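Long-range contact in L-hydantoinase (Arthrobacter aurescens, PDB 1GKR), which hydrolyses hydantoin derivatives, aryl-substituted ones more readily than alkyl ones, with two zinc ions per subunit: residues A[263-275]-A[284-298]. Sequence-based numbering, arbitrary orientation.
Sequences SGPQYLNITTDDA and VAPPVRSAEMNIRLW
Y267 fits its ring into the bend of 284-288: P286 O, P287 O and V288 CA line the ring edge, and V284 CG1 meets the ring and its OH obliquely. The hydroxyl donates to P286 O at 2.6 Å, tilted 16° from the carbonyl plane, while the P286 ring crosses the tyrosine at about a right angle, with CD nearest to OH. Next along the chain, V288 wedges between the backbones of Q266 and I270. A chi1 of 169° swings its CG1 away from its own N and against I270 O, and CG2 faces Q266 O. This contact belongs to the TIM-barrel-type amidohydrolase domain, where 265-275 follows strand 259-263 and P286 lies against H239, a ligand of the second zinc. Were Y267 an alanine, P286 O would probably lose its hydroxyl donor and a gap would open inside the bend. On helix 291-303, L297 CB and the indole of W298 form a hollow for L268, whose CD2 sits over the five-membered ring, 4.2 Å from its centroid. W298 NE1 reaches L268 O at 2.9 Å through a bent bond (134°). At the N-terminal end of helix 291-303, T271 CG2 nestles against A291 CB at 3.7 Å, and T272 N bonds R289 O.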
ATOM      1  N   SER A 263      10.037 -14.241 -16.906  1.00  9.23           N
ATOM      2  CA  SER A 263       8.902 -14.930 -17.486  1.00 10.31           C
ATOM      3  C   SER A 263       9.440 -15.453 -18.799  1.00 11.72           C
ATOM      4  O   SER A 263      10.629 -15.311 -19.070  1.00 13.50           O
ATOM      5  CB  SER A 263       7.714 -14.020 -17.717  1.00 11.32           C
ATOM      6  OG  SER A 263       6.595 -14.826 -18.029  1.00  7.32           O
ATOM      7  N   GLY A 264       8.600 -16.058 -19.623  1.00 10.91           N
ATOM      8  CA  GLY A 264       9.127 -16.590 -20.861  1.00 10.12           C
ATOM      9  C   GLY A 264       8.126 -16.647 -21.978  1.00 12.37           C
ATOM     10  O   GLY A 264       6.917 -16.535 -21.756  1.00 14.82           O
ATOM     11  N   PRO A 265       8.607 -16.852 -23.206  1.00 12.38           N
ATOM     12  CA  PRO A 265       7.722 -16.916 -24.367  1.00 10.90           C
ATOM     13  C   PRO A 265       6.567 -17.903 -24.273  1.00 12.18           C
ATOM     14  O   PRO A 265       5.561 -17.715 -24.939  1.00 14.67           O
ATOM     15  CB  PRO A 265       8.682 -17.190 -25.526  1.00 10.53           C
ATOM     16  CG  PRO A 265       9.876 -17.812 -24.880  1.00 12.86           C
ATOM     17  CD  PRO A 265      10.011 -17.096 -23.574  1.00 11.01           C
ATOM     18  N   GLN A 266       6.687 -18.936 -23.442  1.00 14.25           N
ATOM     19  CA  GLN A 266       5.591 -19.908 -23.296  1.00 16.71           C
ATOM     20  C   GLN A 266       4.389 -19.280 -22.614  1.00 16.64           C
ATOM     21  O   GLN A 266       3.247 -19.641 -22.893  1.00 18.54           O
ATOM     22  CB  GLN A 266       5.987 -21.109 -22.432  1.00 16.05           C
ATOM     23  CG  GLN A 266       7.444 -21.370 -22.357  1.00 22.25           C
ATOM     24  CD  GLN A 266       8.116 -20.536 -21.308  1.00 21.41           C
ATOM     25  OE1 GLN A 266       8.292 -20.972 -20.176  1.00 22.76           O
ATOM     26  NE2 GLN A 266       8.490 -19.321 -21.677  1.00 24.77           N
ATOM     27  N   TYR A 267       4.653 -18.364 -21.692  1.00 15.02           N
ATOM     28  CA  TYR A 267       3.587 -17.723 -20.948  1.00 14.62           C
ATOM     29  C   TYR A 267       2.993 -16.544 -21.687  1.00 15.63           C
ATOM     30  O   TYR A 267       1.839 -16.190 -21.453  1.00 16.68           O
ATOM     31  CB  TYR A 267       4.109 -17.287 -19.583  1.00 14.26           C
ATOM     32  CG  TYR A 267       4.528 -18.454 -18.737  1.00 13.25           C
ATOM     33  CD1 TYR A 267       3.583 -19.355 -18.248  1.00 14.06           C
ATOM     34  CD2 TYR A 267       5.875 -18.693 -18.462  1.00 12.03           C
ATOM     35  CE1 TYR A 267       3.964 -20.469 -17.507  1.00 13.28           C
ATOM     36  CE2 TYR A 267       6.274 -19.805 -17.722  1.00 10.37           C
ATOM     37  CZ  TYR A 267       5.313 -20.688 -17.247  1.00 13.72           C
ATOM     38  OH  TYR A 267       5.697 -21.795 -16.520  1.00 13.24           O
ATOM     39  N   LEU A 268       3.772 -15.941 -22.579  1.00 16.16           N
ATOM     40  CA  LEU A 268       3.291 -14.794 -23.345  1.00 17.09           C
ATOM     41  C   LEU A 268       2.581 -15.194 -24.635  1.00 18.61           C
ATOM     42  O   LEU A 268       1.597 -14.564 -25.021  1.00 18.47           O
ATOM     43  CB  LEU A 268       4.451 -13.854 -23.684  1.00 15.22           C
ATOM     44  CG  LEU A 268       5.103 -13.152 -22.492  1.00 14.00           C
ATOM     45  CD1 LEU A 268       6.345 -12.422 -22.932  1.00 15.44           C
ATOM     46  CD2 LEU A 268       4.126 -12.191 -21.885  1.00 14.10           C
ATOM     47  N   ASN A 269       3.068 -16.253 -25.281  1.00 17.68           N
ATOM     48  CA  ASN A 269       2.511 -16.714 -26.547  1.00 16.74           C
ATOM     49  C   ASN A 269       1.548 -17.890 -26.505  1.00 17.05           C
ATOM     50  O   ASN A 269       1.174 -18.413 -27.553  1.00 17.38           O
ATOM     51  CB  ASN A 269       3.652 -17.033 -27.503  1.00 14.71           C
ATOM     52  CG  ASN A 269       4.517 -15.831 -27.770  1.00 18.30           C
ATOM     53  OD1 ASN A 269       4.128 -14.932 -28.514  1.00 20.07           O
ATOM     54  ND2 ASN A 269       5.689 -15.786 -27.144  1.00 19.33           N
ATOM     55  N   ILE A 270       1.153 -18.322 -25.311  1.00 16.77           N
ATOM     56  CA  ILE A 270       0.211 -19.432 -25.197  1.00 16.72           C
ATOM     57  C   ILE A 270      -0.797 -19.092 -24.125  1.00 17.87           C
ATOM     58  O   ILE A 270      -0.486 -18.408 -23.151  1.00 17.67           O
ATOM     59  CB  ILE A 270       0.897 -20.743 -24.820  1.00 17.98           C
ATOM     60  CG1 ILE A 270       2.013 -21.049 -25.806  1.00 19.70           C
ATOM     61  CG2 ILE A 270      -0.103 -21.878 -24.869  1.00 18.56           C
ATOM     62  CD1 ILE A 270       2.814 -22.251 -25.415  1.00 22.31           C
ATOM     63  N   THR A 271      -2.008 -19.591 -24.301  1.00 18.41           N
ATOM     64  CA  THR A 271      -3.091 -19.307 -23.379  1.00 18.15           C
ATOM     65  C   THR A 271      -3.821 -20.571 -23.028  1.00 20.59           C
ATOM     66  O   THR A 271      -3.707 -21.564 -23.740  1.00 21.34           O
ATOM     67  CB  THR A 271      -4.050 -18.326 -24.043  1.00 17.00           C
ATOM     68  OG1 THR A 271      -3.611 -17.001 -23.751  1.00 18.80           O
ATOM     69  CG2 THR A 271      -5.456 -18.524 -23.590  1.00 14.29           C
ATOM     70  N   THR A 272      -4.569 -20.554 -21.932  1.00 23.30           N
ATOM     71  CA  THR A 272      -5.298 -21.753 -21.573  1.00 26.76           C
ATOM     72  C   THR A 272      -6.305 -22.124 -22.654  1.00 30.97           C
ATOM     73  O   THR A 272      -6.621 -23.302 -22.800  1.00 33.79           O
ATOM     74  CB  THR A 272      -6.015 -21.641 -20.209  1.00 26.03           C
ATOM     75  OG1 THR A 272      -6.822 -20.458 -20.164  1.00 25.45           O
ATOM     76  CG2 THR A 272      -4.999 -21.623 -19.092  1.00 25.05           C
ATOM     77  N   ASP A 273      -6.820 -21.172 -23.433  1.00 33.29           N
ATOM     78  CA  ASP A 273      -7.745 -21.637 -24.451  1.00 37.39           C
ATOM     79  C   ASP A 273      -7.058 -22.206 -25.685  1.00 38.36           C
ATOM     80  O   ASP A 273      -7.603 -22.191 -26.782  1.00 42.84           O
ATOM     81  CB  ASP A 273      -8.860 -20.620 -24.828  1.00 40.12           C
ATOM     82  CG  ASP A 273      -8.470 -19.177 -24.653  1.00 40.82           C
ATOM     83  OD1 ASP A 273      -7.733 -18.644 -25.506  1.00 44.46           O
ATOM     84  OD2 ASP A 273      -8.933 -18.569 -23.664  1.00 41.98           O
ATOM     85  N   ASP A 274      -5.857 -22.738 -25.478  1.00 37.48           N
ATOM     86  CA  ASP A 274      -5.082 -23.401 -26.526  1.00 35.33           C
ATOM     87  C   ASP A 274      -4.879 -24.808 -25.983  1.00 35.26           C
ATOM     88  O   ASP A 274      -4.387 -25.702 -26.674  1.00 33.53           O
ATOM     89  CB  ASP A 274      -3.705 -22.756 -26.714  1.00 34.72           C
ATOM     90  CG  ASP A 274      -3.762 -21.471 -27.496  1.00 36.75           C
ATOM     91  OD1 ASP A 274      -4.366 -21.476 -28.588  1.00 40.73           O
ATOM     92  OD2 ASP A 274      -3.190 -20.459 -27.030  1.00 37.72           O
ATOM     93  N   ALA A 275      -5.265 -24.982 -24.721  1.00 35.38           N
ATOM     94  CA  ALA A 275      -5.115 -26.247 -24.029  1.00 37.71           C
ATOM     95  C   ALA A 275      -5.687 -27.418 -24.805  1.00 40.25           C
ATOM     96  O   ALA A 275      -5.052 -28.464 -24.916  1.00 40.24           O
ATOM     97  CB  ALA A 275      -5.758 -26.168 -22.657  1.00 35.99           C
ATOM     98  N   VAL A 284       3.300 -27.286 -18.609  1.00 16.38           N
ATOM     99  CA  VAL A 284       4.551 -26.812 -18.056  1.00 15.13           C
ATOM    100  C   VAL A 284       4.287 -26.367 -16.606  1.00 14.31           C
ATOM    101  O   VAL A 284       3.132 -26.299 -16.184  1.00 14.54           O
ATOM    102  CB  VAL A 284       5.067 -25.671 -18.966  1.00 15.93           C
ATOM    103  CG1 VAL A 284       4.392 -24.388 -18.615  1.00 12.29           C
ATOM    104  CG2 VAL A 284       6.575 -25.581 -18.905  1.00 23.92           C
ATOM    105  N   ALA A 285       5.327 -26.104 -15.821  1.00 14.08           N
ATOM    106  CA  ALA A 285       5.107 -25.682 -14.429  1.00 13.81           C
ATOM    107  C   ALA A 285       5.961 -24.492 -14.093  1.00 15.74           C
ATOM    108  O   ALA A 285       7.184 -24.548 -14.250  1.00 20.36           O
ATOM    109  CB  ALA A 285       5.436 -26.792 -13.481  1.00 10.37           C
ATOM    110  N   PRO A 286       5.340 -23.400 -13.616  1.00 14.33           N
ATOM    111  CA  PRO A 286       3.906 -23.204 -13.369  1.00 15.24           C
ATOM    112  C   PRO A 286       3.089 -23.299 -14.647  1.00 15.76           C
ATOM    113  O   PRO A 286       3.604 -23.084 -15.742  1.00 14.65           O
ATOM    114  CB  PRO A 286       3.829 -21.790 -12.804  1.00 13.09           C
ATOM    115  CG  PRO A 286       5.182 -21.520 -12.333  1.00 16.62           C
ATOM    116  CD  PRO A 286       6.066 -22.158 -13.352  1.00 13.12           C
ATOM    117  N   PRO A 287       1.786 -23.581 -14.515  1.00 16.87           N
ATOM    118  CA  PRO A 287       0.868 -23.709 -15.650  1.00 15.65           C
ATOM    119  C   PRO A 287       0.715 -22.419 -16.446  1.00 17.87           C
ATOM    120  O   PRO A 287       0.896 -21.315 -15.914  1.00 17.76           O
ATOM    121  CB  PRO A 287      -0.451 -24.094 -14.986  1.00 14.16           C
ATOM    122  CG  PRO A 287      -0.039 -24.710 -13.692  1.00 14.06           C
ATOM    123  CD  PRO A 287       1.077 -23.823 -13.248  1.00 13.66           C
ATOM    124  N   VAL A 288       0.389 -22.565 -17.727  1.00 17.87           N
ATOM    125  CA  VAL A 288       0.140 -21.410 -18.572  1.00 16.32           C
ATOM    126  C   VAL A 288      -1.192 -20.904 -18.045  1.00 17.15           C
ATOM    127  O   VAL A 288      -2.059 -21.696 -17.675  1.00 16.24           O
ATOM    128  CB  VAL A 288      -0.005 -21.814 -20.033  1.00 16.13           C
ATOM    129  CG1 VAL A 288      -0.514 -20.651 -20.850  1.00 15.81           C
ATOM    130  CG2 VAL A 288       1.336 -22.263 -20.558  1.00 15.90           C
ATOM    131  N   ARG A 289      -1.355 -19.592 -17.986  1.00 16.86           N
ATOM    132  CA  ARG A 289      -2.579 -19.027 -17.452  1.00 18.22           C
ATOM    133  C   ARG A 289      -3.627 -18.582 -18.476  1.00 19.64           C
ATOM    134  O   ARG A 289      -3.489 -18.812 -19.677  1.00 20.52           O
ATOM    135  CB  ARG A 289      -2.219 -17.877 -16.521  1.00 18.17           C
ATOM    136  CG  ARG A 289      -2.181 -18.263 -15.051  1.00 21.18           C
ATOM    137  CD  ARG A 289      -1.116 -19.271 -14.652  1.00 17.87           C
ATOM    138  NE  ARG A 289      -1.702 -20.236 -13.720  1.00 20.36           N
ATOM    139  CZ  ARG A 289      -1.120 -20.703 -12.617  1.00 20.19           C
ATOM    140  NH1 ARG A 289       0.090 -20.307 -12.262  1.00 18.33           N
ATOM    141  NH2 ARG A 289      -1.757 -21.585 -11.865  1.00 20.10           N
ATOM    142  N   SER A 290      -4.678 -17.933 -17.987  1.00 21.51           N
ATOM    143  CA  SER A 290      -5.786 -17.483 -18.835  1.00 23.36           C
ATOM    144  C   SER A 290      -5.497 -16.363 -19.830  1.00 23.88           C
ATOM    145  O   SER A 290      -4.550 -15.585 -19.670  1.00 24.04           O
ATOM    146  CB  SER A 290      -6.963 -17.038 -17.968  1.00 22.31           C
ATOM    147  OG  SER A 290      -6.818 -15.677 -17.609  1.00 22.36           O
ATOM    148  N   ALA A 291      -6.363 -16.273 -20.841  1.00 24.65           N
ATOM    149  CA  ALA A 291      -6.252 -15.256 -21.885  1.00 24.06           C
ATOM    150  C   ALA A 291      -6.296 -13.856 -21.288  1.00 22.92           C
ATOM    151  O   ALA A 291      -5.574 -12.966 -21.727  1.00 20.53           O
ATOM    152  CB  ALA A 291      -7.374 -15.425 -22.899  1.00 23.95           C
ATOM    153  N   GLU A 292      -7.152 -13.668 -20.290  1.00 24.50           N
ATOM    154  CA  GLU A 292      -7.271 -12.377 -19.637  1.00 28.48           C
ATOM    155  C   GLU A 292      -5.963 -11.987 -18.991  1.00 26.50           C
ATOM    156  O   GLU A 292      -5.526 -10.846 -19.124  1.00 27.37           O
ATOM    157  CB  GLU A 292      -8.337 -12.420 -18.568  1.00 34.93           C
ATOM    158  CG  GLU A 292      -9.662 -12.885 -19.073  1.00 51.69           C
ATOM    159  CD  GLU A 292     -10.657 -13.017 -17.941  1.00 64.72           C
ATOM    160  OE1 GLU A 292     -10.902 -11.995 -17.244  1.00 68.90           O
ATOM    161  OE2 GLU A 292     -11.185 -14.142 -17.745  1.00 70.91           O
ATOM    162  N   MET A 293      -5.335 -12.929 -18.286  1.00 23.71           N
ATOM    163  CA  MET A 293      -4.070 -12.631 -17.628  1.00 22.17           C
ATOM    164  C   MET A 293      -2.995 -12.397 -18.663  1.00 22.05           C
ATOM    165  O   MET A 293      -2.082 -11.583 -18.461  1.00 22.00           O
ATOM    166  CB  MET A 293      -3.668 -13.762 -16.694  1.00 19.88           C
ATOM    167  CG  MET A 293      -4.658 -13.945 -15.585  1.00 22.74           C
ATOM    168  SD  MET A 293      -4.214 -15.161 -14.367  1.00 25.68           S
ATOM    169  CE  MET A 293      -3.702 -14.067 -12.974  1.00 29.21           C
ATOM    170  N   ASN A 294      -3.115 -13.103 -19.782  1.00 19.68           N
ATOM    171  CA  ASN A 294      -2.156 -12.962 -20.862  1.00 19.01           C
ATOM    172  C   ASN A 294      -2.054 -11.496 -21.332  1.00 20.28           C
ATOM    173  O   ASN A 294      -0.961 -10.986 -21.565  1.00 21.65           O
ATOM    174  CB  ASN A 294      -2.545 -13.860 -22.030  1.00 14.92           C
ATOM    175  CG  ASN A 294      -1.519 -13.839 -23.127  1.00 17.23           C
ATOM    176  OD1 ASN A 294      -0.568 -14.612 -23.111  1.00 21.54           O
ATOM    177  ND2 ASN A 294      -1.683 -12.925 -24.080  1.00 18.85           N
ATOM    178  N   ILE A 295      -3.187 -10.818 -21.476  1.00 19.62           N
ATOM    179  CA  ILE A 295      -3.168  -9.419 -21.897  1.00 19.76           C
ATOM    180  C   ILE A 295      -2.322  -8.587 -20.936  1.00 18.89           C
ATOM    181  O   ILE A 295      -1.439  -7.847 -21.363  1.00 20.18           O
ATOM    182  CB  ILE A 295      -4.592  -8.834 -21.932  1.00 21.45           C
ATOM    183  CG1 ILE A 295      -5.389  -9.494 -23.052  1.00 22.42           C
ATOM    184  CG2 ILE A 295      -4.543  -7.347 -22.158  1.00 18.28           C
ATOM    185  CD1 ILE A 295      -6.864  -9.372 -22.853  1.00 24.33           C
ATOM    186  N   ARG A 296      -2.600  -8.715 -19.641  1.00 18.35           N
ATOM    187  CA  ARG A 296      -1.865  -7.992 -18.610  1.00 17.52           C
ATOM    188  C   ARG A 296      -0.370  -8.231 -18.745  1.00 16.49           C
ATOM    189  O   ARG A 296       0.426  -7.296 -18.734  1.00 16.16           O
ATOM    190  CB  ARG A 296      -2.310  -8.459 -17.232  1.00 23.05           C
ATOM    191  CG  ARG A 296      -3.635  -7.920 -16.765  1.00 25.09           C
ATOM    192  CD  ARG A 296      -3.409  -6.725 -15.852  1.00 34.27           C
ATOM    193  NE  ARG A 296      -2.864  -7.083 -14.538  1.00 36.84           N
ATOM    194  CZ  ARG A 296      -3.400  -7.996 -13.724  1.00 37.72           C
ATOM    195  NH1 ARG A 296      -4.495  -8.665 -14.087  1.00 36.54           N
ATOM    196  NH2 ARG A 296      -2.854  -8.228 -12.536  1.00 37.24           N
ATOM    197  N   LEU A 297       0.001  -9.497 -18.855  1.00 15.71           N
ATOM    198  CA  LEU A 297       1.394  -9.890 -18.986  1.00 15.77           C
ATOM    199  C   LEU A 297       2.094  -9.103 -20.082  1.00 16.28           C
ATOM    200  O   LEU A 297       3.198  -8.578 -19.874  1.00 16.84           O
ATOM    201  CB  LEU A 297       1.473 -11.379 -19.301  1.00 17.44           C
ATOM    202  CG  LEU A 297       2.194 -12.312 -18.332  1.00 18.06           C
ATOM    203  CD1 LEU A 297       1.874 -11.977 -16.895  1.00 16.16           C
ATOM    204  CD2 LEU A 297       1.772 -13.737 -18.659  1.00 19.47           C
ATOM    205  N   TRP A 298       1.453  -9.013 -21.247  1.00 15.01           N
ATOM    206  CA  TRP A 298       2.039  -8.288 -22.370  1.00 15.61           C
ATOM    207  C   TRP A 298       2.237  -6.804 -22.088  1.00 17.89           C
ATOM    208  O   TRP A 298       3.187  -6.197 -22.589  1.00 18.93           O
ATOM    209  CB  TRP A 298       1.199  -8.460 -23.623  1.00 12.23           C
ATOM    210  CG  TRP A 298       1.530  -9.695 -24.400  1.00 14.61           C
ATOM    211  CD1 TRP A 298       0.800 -10.860 -24.459  1.00 13.34           C
ATOM    212  CD2 TRP A 298       2.634  -9.872 -25.291  1.00 15.31           C
ATOM    213  NE1 TRP A 298       1.379 -11.739 -25.341  1.00 12.58           N
ATOM    214  CE2 TRP A 298       2.505 -11.163 -25.867  1.00 15.43           C
ATOM    215  CE3 TRP A 298       3.719  -9.065 -25.664  1.00 15.02           C
ATOM    216  CZ2 TRP A 298       3.421 -11.666 -26.798  1.00 16.75           C
ATOM    217  CZ3 TRP A 298       4.634  -9.561 -26.589  1.00 16.77           C
ATOM    218  CH2 TRP A 298       4.477 -10.854 -27.148  1.00 18.99           C
TER